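Lysine specific cysteine protease (Porphyromonas gingivalis, PDB 3KM5) cleaves proteins after lysine as a secreted cysteine protease, and carries calcium-binding jelly-roll adhesin domains, of which this is K2, that are haemolytic in vitro when isolated. Local coordinates at residues 85-90 and 124-129. Residues are numbered along the deposited sequence; the frame is centred on the assembly and turned at random.
Sequences AVNDGF and GARFGL
Arg126 lies across one face of the Phe90 ring and makes both a cation-pi and a CH-pi contact with it. NE sits over the middle of the ring, 3.4 Å above its plane, while the guanidinium carbon CZ is 4.2 Å from the ring centroid. Nearer the backbone, Arg126 CG is 4.0 Å from the same centroid and rests above the CD2–CE2 side. The guanidinium does not lie flat on the ring: the two planes stand 69° apart, and NH2 dips to 3.4 Å from Phe90 CD1. The arginine chain, extended from CG to NE, is long enough to cross the whole ring. Its NH1 forms a salt bridge with Asp165, and Trp58 makes a further cation-pi contact with Arg126. At the edge of the Phe90 ring, in its plane, the carbonyl O of Gly124 is 3.5 Å from CE2.

These residues join the turn that follows strand 79-86 of the jelly roll to the long loop between strands 109-115 and 143-148. Residues Asn87 to Phe90 form a type I beta turn, and Asn87 OD1 accepts from Gly89 N (3.0 Å), closing an Asx turn.

The other half of the Asn87 amide reaches across. Because chi1 of -180° swings CG away from the backbone N, ND2 is directed at Ala125 O, 3.1 Å away; the bond is nearly straight (162°), lies in the amide plane and meets a carbonyl lone pair. ND2 also donates to Asn167 OD1, so bonds on both OD1 and ND2 fix the rotation of this buried amide. ND2 further lies at the edge of the Phe127 ring, 3.8 Å from CD2; that ring also packs on Pro138, at a known proteolytic cleavage site.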
ATOM      1  N   ALA A  85      -1.795   4.304   5.894  1.00  7.87           N
ATOM      2  CA  ALA A  85      -1.205   5.460   6.554  1.00  8.31           C
ATOM      3  C   ALA A  85      -0.434   6.278   5.513  1.00  6.93           C
ATOM      4  O   ALA A  85       0.146   5.748   4.601  1.00  8.15           O
ATOM      5  CB  ALA A  85      -0.281   5.013   7.713  1.00 10.58           C
ATOM      6  N   VAL A  86      -0.456   7.585   5.684  1.00 10.64           N
ATOM      7  CA  VAL A  86       0.318   8.487   4.826  1.00  9.98           C
ATOM      8  C   VAL A  86       1.083   9.445   5.737  1.00 10.44           C
ATOM      9  O   VAL A  86       0.893   9.446   6.938  1.00 10.39           O
ATOM     10  CB  VAL A  86      -0.566   9.290   3.831  1.00  8.02           C
ATOM     11  CG1 VAL A  86      -1.277   8.349   2.868  1.00 11.01           C
ATOM     12  CG2 VAL A  86      -1.599  10.143   4.561  1.00 11.42           C
ATOM     13  N   ASN A  87       1.968  10.225   5.145  1.00 10.66           N
ATOM     14  CA  ASN A  87       2.636  11.317   5.877  1.00 10.52           C
ATOM     15  C   ASN A  87       1.656  12.473   5.912  1.00 10.61           C
ATOM     16  O   ASN A  87       1.328  13.041   4.858  1.00 12.03           O
ATOM     17  CB  ASN A  87       3.909  11.722   5.136  1.00 11.24           C
ATOM     18  CG  ASN A  87       4.655  12.826   5.812  1.00 10.51           C
ATOM     19  OD1 ASN A  87       4.101  13.596   6.601  1.00 13.39           O
ATOM     20  ND2 ASN A  87       5.940  12.884   5.543  1.00 10.90           N
ATOM     21  N   ASP A  88       1.141  12.796   7.096  1.00 13.64           N
ATOM     22  CA  ASP A  88       0.045  13.758   7.161  1.00 16.66           C
ATOM     23  C   ASP A  88       0.483  15.191   6.857  1.00 17.15           C
ATOM     24  O   ASP A  88      -0.373  16.055   6.664  1.00 16.88           O
ATOM     25  CB  ASP A  88      -0.730  13.591   8.465  1.00 18.31           C
ATOM     26  CG  ASP A  88      -1.416  12.207   8.555  1.00 26.04           C
ATOM     27  OD1 ASP A  88      -1.868  11.678   7.507  1.00 29.17           O
ATOM     28  OD2 ASP A  88      -1.496  11.632   9.657  1.00 31.93           O
ATOM     29  N   GLY A  89       1.785  15.423   6.747  1.00 15.64           N
ATOM     30  CA  GLY A  89       2.299  16.690   6.254  1.00 16.49           C
ATOM     31  C   GLY A  89       2.257  16.830   4.753  1.00 14.73           C
ATOM     32  O   GLY A  89       2.300  17.951   4.231  1.00 15.92           O
ATOM     33  N   PHE A  90       2.196  15.695   4.054  1.00 12.69           N
ATOM     34  CA  PHE A  90       2.140  15.616   2.595  1.00 10.86           C
ATOM     35  C   PHE A  90       1.250  14.435   2.233  1.00 12.08           C
ATOM     36  O   PHE A  90       1.738  13.391   1.763  1.00 13.98           O
ATOM     37  CB  PHE A  90       3.524  15.369   2.024  1.00 11.79           C
ATOM     38  CG  PHE A  90       4.557  16.376   2.453  1.00 14.65           C
ATOM     39  CD1 PHE A  90       4.748  17.527   1.698  1.00 17.43           C
ATOM     40  CD2 PHE A  90       5.359  16.157   3.580  1.00 18.88           C
ATOM     41  CE1 PHE A  90       5.695  18.470   2.079  1.00 19.76           C
ATOM     42  CE2 PHE A  90       6.314  17.092   3.958  1.00 19.92           C
ATOM     43  CZ  PHE A  90       6.477  18.251   3.201  1.00 21.14           C
ATOM     44  N   GLY A 124       6.558  19.785   6.867  1.00 24.53           N
ATOM     45  CA  GLY A 124       7.388  19.012   7.786  1.00 23.97           C
ATOM     46  C   GLY A 124       8.450  18.207   7.047  1.00 23.22           C
ATOM     47  O   GLY A 124       8.812  18.527   5.903  1.00 27.08           O
ATOM     48  N   ALA A 125       8.926  17.149   7.694  1.00 24.18           N
ATOM     49  CA  ALA A 125       9.943  16.274   7.118  1.00 19.47           C
ATOM     50  C   ALA A 125       9.289  15.227   6.219  1.00 17.76           C
ATOM     51  O   ALA A 125       8.115  14.891   6.415  1.00 17.68           O
ATOM     52  CB  ALA A 125      10.728  15.566   8.240  1.00 20.08           C
ATOM     53  N   ARG A 126      10.049  14.734   5.241  1.00 17.78           N
ATOM     54  CA  ARG A 126       9.663  13.573   4.429  1.00 13.74           C
ATOM     55  C   ARG A 126      10.614  12.446   4.747  1.00 17.71           C
ATOM     56  O   ARG A 126      11.746  12.676   5.192  1.00 18.05           O
ATOM     57  CB  ARG A 126       9.663  13.882   2.934  1.00 17.92           C
ATOM     58  CG  ARG A 126       8.597  14.814   2.487  1.00 21.12           C
ATOM     59  CD  ARG A 126       8.701  15.029   1.009  1.00 26.33           C
ATOM     60  NE  ARG A 126       7.880  16.146   0.583  1.00 37.23           N
ATOM     61  CZ  ARG A 126       7.551  16.399  -0.678  1.00 28.87           C
ATOM     62  NH1 ARG A 126       7.968  15.609  -1.652  1.00 30.37           N
ATOM     63  NH2 ARG A 126       6.809  17.453  -0.968  1.00 24.94           N
ATOM     64  N   PHE A 127      10.141  11.230   4.521  1.00 16.74           N
ATOM     65  CA  PHE A 127      10.778  10.032   5.035  1.00 14.79           C
ATOM     66  C   PHE A 127      10.970   9.059   3.908  1.00 15.07           C
ATOM     67  O   PHE A 127      10.116   8.950   3.035  1.00 14.03           O
ATOM     68  CB  PHE A 127       9.963   9.439   6.176  1.00 13.20           C
ATOM     69  CG  PHE A 127       9.856  10.364   7.358  1.00 15.41           C
ATOM     70  CD1 PHE A 127      10.819  10.360   8.343  1.00 17.38           C
ATOM     71  CD2 PHE A 127       8.818  11.274   7.453  1.00 16.33           C
ATOM     72  CE1 PHE A 127      10.742  11.229   9.418  1.00 17.48           C
ATOM     73  CE2 PHE A 127       8.735  12.150   8.542  1.00 22.37           C
ATOM     74  CZ  PHE A 127       9.695  12.128   9.512  1.00 19.50           C
ATOM     75  N   GLY A 128      12.094   8.361   3.933  1.00 16.48           N
ATOM     76  CA  GLY A 128      12.445   7.435   2.876  1.00 20.52           C
ATOM     77  C   GLY A 128      13.287   6.290   3.362  1.00 21.21           C
ATOM     78  O   GLY A 128      13.450   6.076   4.575  1.00 23.42           O
ATOM     79  N   LEU A 129      13.833   5.543   2.405  1.00 21.01           N
ATOM     80  CA  LEU A 129      14.712   4.420   2.714  1.00 25.65           C
ATOM     81  C   LEU A 129      16.173   4.877   2.827  1.00 27.40           C
ATOM     82  O   LEU A 129      17.010   4.101   3.285  1.00 29.68           O
ATOM     83  CB  LEU A 129      14.605   3.333   1.643  1.00 22.75           C
ATOM     84  CG  LEU A 129      13.201   2.879   1.257  1.00 27.95           C
ATOM     85  CD1 LEU A 129      13.308   1.772   0.218  1.00 25.23           C
ATOM     86  CD2 LEU A 129      12.387   2.444   2.488  1.00 27.58           C
TER